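Long-range contacts in stromal cell-derived factor 2-like protein (Arabidopsis thaliana, PDB 3MAL), which takes part in protein quality control and the unfolded protein response in the endoplasmic reticulum, in a complex required for proper accumulation of the immune receptor kinase EFR: residues I24-E29 and N182-A187; T31-H36 and G53-V58. All coordinates share one frame; numbering follows the deposited sequence. Where two conformers were deposited one is given.

How the contacts relate
Contact 1 is the more buried of the two and closes the barrel of the beta-trefoil, joining the first MIR repeat to the third. Contact 2 lies wholly within the first repeat, farther from the centre of the chain and partly exposed, in a strand pair outside the barrel. Strand 23-28 of contact 1 is followed, after a short loop, by strand 34-38 of contact 2, and the backbones meet where L26 O lies 2.9 Å from L35 N. Their chemistry follows their places: contact 1 is a regular ladder with a tryptophan between leucine and histidine, whereas contact 2 adds two aromatic contacts and an arginine to a short ladder (R34 with F54, L35 with G53) that ends at P55.

Contact 1: I24-E29 and N182-A187; sequences IKLMHE and NIWLAA
W184 holds CG anti to its carbonyl carbon (chi1 -63°) and L26 holds CG anti to its backbone N (chi1 -158°); these torsions lay the leucine branch over one face of the indole, L26 CD2 4.0 Å from W184 CD2. H28 takes the opposite face. Its CB sits 4.0 Å from the centroid of the six-membered ring of W184, and the imidazole turns an edge to that face in a T-shaped pair, planes 62° apart. A broad, flat tryptophan suits this buried place because each face serves a different neighbour, while its NE1 bonds to L155 O. The backbones form an antiparallel ladder, with M27 N 2.8 Å from L185 O and A187 N 2.9 Å from K25 O. Beyond it, E29 N reaches I183 O at 3.0 Å. On the other side of the sheet the unbranched M27, its chain bent at the end, lies side by side with L185, pointing the same way. The charged ends of K25 and E29 find salt-bridge partners in E188 and R143. Here the first and last strands of the six-stranded trefoil barrel meet: strand 23-28 pairs on its other edge with strand 64-67, and strand 184-190 with strand 143-148.

Contact 2: T31-H36 and G53-V58; sequences TKFRLH and GFPGVV
The antiparallel pairing of strands 34-38 and 49-54, one of the hairpins that cap one end of the barrel in a beta-trefoil, ends here at R34 and F54. These two form a hydrogen-bonded pair: R34 N lies 2.8 Å from F54 O, and F54 N is 2.8 Å from R34 O. The next residue, P55, has no N-H to offer a strand, and the chain swings away. The proline ring packs on F33 instead. P55 CB sits over one face of the F33 ring, 3.7 Å from the centroid and 15° off the normal, a CH-pi contact that suits a rigid, compact proline beside an aromatic. G53, without a side chain, lets F33 come close, and G53 O lies at the edge of that ring, 3.4 Å from F33 CD2.

A second aromatic contact runs diagonally across the two strands. H36 and F54 both hold CG anti to the backbone N (chi1 169° and -170°), which brings the rings together in an offset stack, centroids 4.5 Å apart. The imidazole is further fixed by a hydrogen bond between its ND1 and T52 OG1. R34 bends at chi2 so that NH1 bonds to K32 O at 2.9 Å, with that oxygen in the guanidinium plane; this somewhat bent bond ties the loop before the strand to the strand. R34 NH2 lies 3.8 Å from V57 CG2. The long guanidinium side chain thus serves both K32 O, through NH1, and E188, through a salt bridge from NH2.

Around the contact, strand 49-54 also pairs with strands 110-115 and 170-175, G53 bonding through its backbone to Q170. F33 leans on Q170 and L35 on V172, while the backbone of L35 bonds to L26 and joins the hairpin to barrel strand 23-28.

Contact 1: I24-E29 and N182-A187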
loop_
_atom_site.group_PDB
_atom_site.type_symbol
_atom_site.label_atom_id
_atom_site.label_comp_id
_atom_site.label_asym_id
_atom_site.label_seq_id
_atom_site.Cartn_x
_atom_site.Cartn_y
_atom_site.Cartn_z
ATOM N N ILE A 24 -1.142 6.939 -7.445
ATOM C CA ILE A 24 -2.369 6.876 -6.654
ATOM C C ILE A 24 -2.135 7.253 -5.196
ATOM O O ILE A 24 -1.007 7.164 -4.698
ATOM C CB ILE A 24 -3.027 5.464 -6.692
ATOM C CG1 ILE A 24 -2.170 4.426 -5.953
ATOM C CG2 ILE A 24 -3.422 5.087 -8.150
ATOM C CD1 ILE A 24 -2.868 3.081 -5.705
ATOM N N LYS A 25 -3.207 7.685 -4.538
ATOM C CA LYS A 25 -3.299 7.592 -3.094
ATOM C C LYS A 25 -4.221 6.416 -2.742
ATOM O O LYS A 25 -5.068 6.005 -3.548
ATOM C CB LYS A 25 -3.782 8.896 -2.486
ATOM C CG LYS A 25 -2.876 10.066 -2.805
ATOM C CD LYS A 25 -3.187 11.266 -1.903
ATOM C CE LYS A 25 -2.217 12.419 -2.207
ATOM N NZ LYS A 25 -2.580 13.623 -1.405
ATOM N N LEU A 26 -3.984 5.827 -1.576
ATOM C CA LEU A 26 -4.764 4.706 -1.096
ATOM C C LEU A 26 -5.386 5.098 0.230
ATOM O O LEU A 26 -4.676 5.301 1.224
ATOM C CB LEU A 26 -3.866 3.470 -0.950
ATOM C CG LEU A 26 -4.623 2.148 -0.979
ATOM C CD1 LEU A 26 -5.145 1.804 -2.391
ATOM C CD2 LEU A 26 -3.719 1.019 -0.418
ATOM N N MET A 27 -6.712 5.232 0.239
ATOM C CA MET A 27 -7.429 5.671 1.410
ATOM C C MET A 27 -8.045 4.494 2.157
ATOM O O MET A 27 -8.717 3.645 1.555
ATOM C CB MET A 27 -8.523 6.661 1.009
ATOM C CG MET A 27 -9.248 7.305 2.196
ATOM S SD MET A 27 -10.743 8.225 1.750
ATOM C CE MET A 27 -11.895 6.876 1.570
ATOM N N HIS A 28 -7.809 4.472 3.471
ATOM C CA HIS A 28 -8.425 3.527 4.410
ATOM C C HIS A 28 -9.928 3.798 4.480
ATOM O O HIS A 28 -10.347 4.906 4.814
ATOM C CB HIS A 28 -7.780 3.742 5.777
ATOM C CG HIS A 28 -8.212 2.769 6.836
ATOM N ND1 HIS A 28 -8.003 1.409 6.743
ATOM C CD2 HIS A 28 -8.793 2.977 8.041
ATOM C CE1 HIS A 28 -8.445 0.818 7.841
ATOM N NE2 HIS A 28 -8.945 1.745 8.636
ATOM N N GLU A 29 -10.750 2.824 4.134
ATOM C CA GLU A 29 -12.194 3.143 4.081
ATOM C C GLU A 29 -12.812 3.645 5.387
ATOM O O GLU A 29 -13.597 4.577 5.371
ATOM C CB GLU A 29 -13.022 1.989 3.563
ATOM C CG GLU A 29 -14.500 2.394 3.406
ATOM C CD GLU A 29 -15.339 1.271 2.823
ATOM O OE1 GLU A 29 -15.273 0.133 3.349
ATOM O OE2 GLU A 29 -16.090 1.522 1.845
ATOM N N ASN A 182 -9.633 -3.447 6.998
ATOM C CA ASN A 182 -8.674 -3.693 5.904
ATOM C C ASN A 182 -9.242 -3.500 4.492
ATOM O O ASN A 182 -8.743 -4.060 3.525
ATOM C CB ASN A 182 -7.810 -4.977 6.080
ATOM C CG ASN A 182 -8.595 -6.189 6.528
ATOM O OD1 ASN A 182 -9.495 -6.660 5.822
ATOM N ND2 ASN A 182 -8.209 -6.755 7.688
ATOM N N ILE A 183 -10.293 -2.699 4.392
ATOM C CA ILE A 183 -10.747 -2.284 3.082
ATOM C C ILE A 183 -10.155 -0.914 2.742
ATOM O O ILE A 183 -10.048 -0.007 3.593
ATOM C CB ILE A 183 -12.285 -2.361 2.925
ATOM C CG1 ILE A 183 -12.698 -2.085 1.469
ATOM C CG2 ILE A 183 -12.983 -1.452 3.912
ATOM C CD1 ILE A 183 -12.855 -0.619 1.119
ATOM N N TRP A 184 -9.698 -0.802 1.502
ATOM C CA TRP A 184 -9.071 0.421 1.006
ATOM C C TRP A 184 -9.725 0.858 -0.311
ATOM O O TRP A 184 -10.393 0.069 -0.977
ATOM C CB TRP A 184 -7.565 0.191 0.777
ATOM C CG TRP A 184 -6.804 -0.136 2.048
ATOM C CD1 TRP A 184 -6.742 -1.346 2.683
ATOM C CD2 TRP A 184 -6.000 0.766 2.831
ATOM N NE1 TRP A 184 -5.950 -1.254 3.809
ATOM C CE2 TRP A 184 -5.485 0.028 3.923
ATOM C CE3 TRP A 184 -5.675 2.118 2.719
ATOM C CZ2 TRP A 184 -4.652 0.605 4.895
ATOM C CZ3 TRP A 184 -4.845 2.697 3.683
ATOM C CH2 TRP A 184 -4.339 1.936 4.752
ATOM N N LEU A 185 -9.491 2.117 -0.672
ATOM C CA LEU A 185 -9.996 2.730 -1.905
ATOM C C LEU A 185 -8.862 3.550 -2.565
ATOM O O LEU A 185 -8.217 4.382 -1.908
ATOM C CB LEU A 185 -11.183 3.655 -1.576
ATOM C CG LEU A 185 -12.311 3.032 -0.720
ATOM C CD1 LEU A 185 -12.838 3.969 0.349
ATOM C CD2 LEU A 185 -13.447 2.557 -1.570
ATOM N N ALA A 186 -8.606 3.312 -3.842
ATOM C CA ALA A 186 -7.697 4.194 -4.570
ATOM C C ALA A 186 -8.398 5.521 -4.852
ATOM O O ALA A 186 -9.564 5.553 -5.283
ATOM C CB ALA A 186 -7.192 3.540 -5.870
ATOM N N ALA A 187 -7.687 6.618 -4.602
ATOM C CA ALA A 187 -8.231 7.970 -4.855
ATOM C C ALA A 187 -7.169 8.972 -5.351
ATOM O O ALA A 187 -5.947 8.682 -5.352
ATOM C CB ALA A 187 -8.893 8.488 -3.587
#

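Contact 2: T31-H36 and G53-V58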
loop_
_atom_site.group_PDB
_atom_site.type_symbol
_atom_site.label_atom_id
_atom_site.label_comp_id
_atom_site.label_asym_id
_atom_site.label_seq_id
_atom_site.Cartn_x
_atom_site.Cartn_y
_atom_site.Cartn_z
ATOM N N THR A 31 -11.312 4.925 8.373
ATOM C CA THR A 31 -10.827 6.153 8.991
ATOM C C THR A 31 -10.581 7.309 8.010
ATOM O O THR A 31 -10.425 8.463 8.429
ATOM C CB THR A 31 -9.495 5.909 9.719
ATOM O OG1 THR A 31 -8.505 5.556 8.749
ATOM C CG2 THR A 31 -9.632 4.804 10.762
ATOM N N LYS A 32 -10.512 6.996 6.710
ATOM C CA LYS A 32 -10.214 7.999 5.681
ATOM C C LYS A 32 -8.739 8.467 5.648
ATOM O O LYS A 32 -8.392 9.338 4.862
ATOM C CB LYS A 32 -11.169 9.210 5.758
ATOM C CG LYS A 32 -12.677 8.857 5.935
ATOM C CD LYS A 32 -13.187 7.935 4.829
ATOM C CE LYS A 32 -14.676 7.591 5.071
ATOM N NZ LYS A 32 -15.162 6.525 4.137
ATOM N N PHE A 33 -7.877 7.877 6.480
ATOM C CA PHE A 33 -6.436 8.207 6.446
ATOM C C PHE A 33 -5.762 7.649 5.185
ATOM O O PHE A 33 -6.200 6.636 4.619
ATOM C CB PHE A 33 -5.710 7.710 7.724
ATOM C CG PHE A 33 -5.926 8.603 8.958
ATOM C CD1 PHE A 33 -7.211 9.048 9.319
ATOM C CD2 PHE A 33 -4.846 8.977 9.760
ATOM C CE1 PHE A 33 -7.405 9.878 10.460
ATOM C CE2 PHE A 33 -5.025 9.782 10.891
ATOM C CZ PHE A 33 -6.321 10.238 11.242
ATOM N N ARG A 34 -4.693 8.307 4.743
ATOM C CA ARG A 34 -4.013 7.892 3.526
ATOM C C ARG A 34 -2.719 7.106 3.802
ATOM O O ARG A 34 -1.920 7.466 4.663
ATOM C CB ARG A 34 -3.680 9.101 2.640
ATOM C CG ARG A 34 -4.831 9.692 1.918
ATOM C CD ARG A 34 -5.462 10.790 2.759
ATOM N NE ARG A 34 -6.132 11.784 1.933
ATOM C CZ ARG A 34 -7.443 11.948 1.907
ATOM N NH1 ARG A 34 -8.209 11.201 2.694
ATOM N NH2 ARG A 34 -7.986 12.866 1.121
ATOM N N LEU A 35 -2.508 6.043 3.033
ATOM C CA LEU A 35 -1.243 5.318 3.084
ATOM C C LEU A 35 -0.082 6.281 2.795
ATOM O O LEU A 35 -0.081 6.988 1.784
ATOM C CB LEU A 35 -1.280 4.127 2.100
ATOM C CG LEU A 35 -0.115 3.122 2.174
ATOM C CD1 LEU A 35 -0.178 2.319 3.497
ATOM C CD2 LEU A 35 -0.087 2.200 0.932
ATOM N N HIS A 36 0.913 6.292 3.685
ATOM C CA HIS A 36 1.907 7.334 3.731
ATOM C C HIS A 36 3.285 6.791 4.148
ATOM O O HIS A 36 3.403 5.847 4.949
ATOM C CB HIS A 36 1.400 8.412 4.715
ATOM C CG HIS A 36 2.405 9.461 5.099
ATOM N ND1 HIS A 36 3.257 9.312 6.168
ATOM C CD2 HIS A 36 2.601 10.721 4.637
ATOM C CE1 HIS A 36 3.989 10.405 6.300
ATOM N NE2 HIS A 36 3.603 11.277 5.387
ATOM N N GLY A 53 -0.655 5.806 8.448
ATOM C CA GLY A 53 -1.847 6.448 7.928
ATOM C C GLY A 53 -1.778 7.944 8.186
ATOM O O GLY A 53 -1.571 8.367 9.304
ATOM N N PHE A 54 -1.941 8.738 7.134
ATOM C CA PHE A 54 -1.795 10.201 7.197
ATOM C C PHE A 54 -3.132 10.926 6.870
ATOM O O PHE A 54 -3.726 10.697 5.824
ATOM C CB PHE A 54 -0.706 10.620 6.198
ATOM C CG PHE A 54 -0.279 12.037 6.322
ATOM C CD1 PHE A 54 0.748 12.388 7.206
ATOM C CD2 PHE A 54 -0.885 13.034 5.553
ATOM C CE1 PHE A 54 1.154 13.715 7.322
ATOM C CE2 PHE A 54 -0.481 14.371 5.664
ATOM C CZ PHE A 54 0.532 14.713 6.546
ATOM N N PRO A 55 -3.591 11.844 7.741
ATOM C CA PRO A 55 -4.942 12.396 7.475
ATOM C C PRO A 55 -5.077 13.586 6.490
ATOM O O PRO A 55 -6.131 13.723 5.853
ATOM C CB PRO A 55 -5.427 12.803 8.874
ATOM C CG PRO A 55 -4.135 13.170 9.616
ATOM C CD PRO A 55 -3.048 12.268 9.054
ATOM N N GLY A 56 -4.055 14.438 6.380
ATOM C CA GLY A 56 -4.122 15.657 5.543
ATOM C C GLY A 56 -4.160 15.362 4.044
ATOM O O GLY A 56 -3.530 14.400 3.574
ATOM N N VAL A 57 -4.906 16.185 3.311
ATOM C CA VAL A 57 -5.071 16.059 1.862
ATOM C C VAL A 57 -3.794 16.378 1.079
ATOM O O VAL A 57 -3.435 15.675 0.111
ATOM C CB VAL A 57 -6.233 16.998 1.327
ATOM C CG1 VAL A 57 -6.292 16.995 -0.195
ATOM C CG2 VAL A 57 -7.556 16.612 1.888
ATOM N N VAL A 58 -3.106 17.457 1.448
ATOM C CA VAL A 58 -1.923 17.800 0.666
ATOM C C VAL A 58 -0.608 17.300 1.255
ATOM O O VAL A 58 -0.127 17.758 2.284
ATOM C CB VAL A 58 -1.951 19.239 -0.016
ATOM C CG1 VAL A 58 -3.202 20.037 0.323
ATOM C CG2 VAL A 58 -0.616 20.026 0.065
#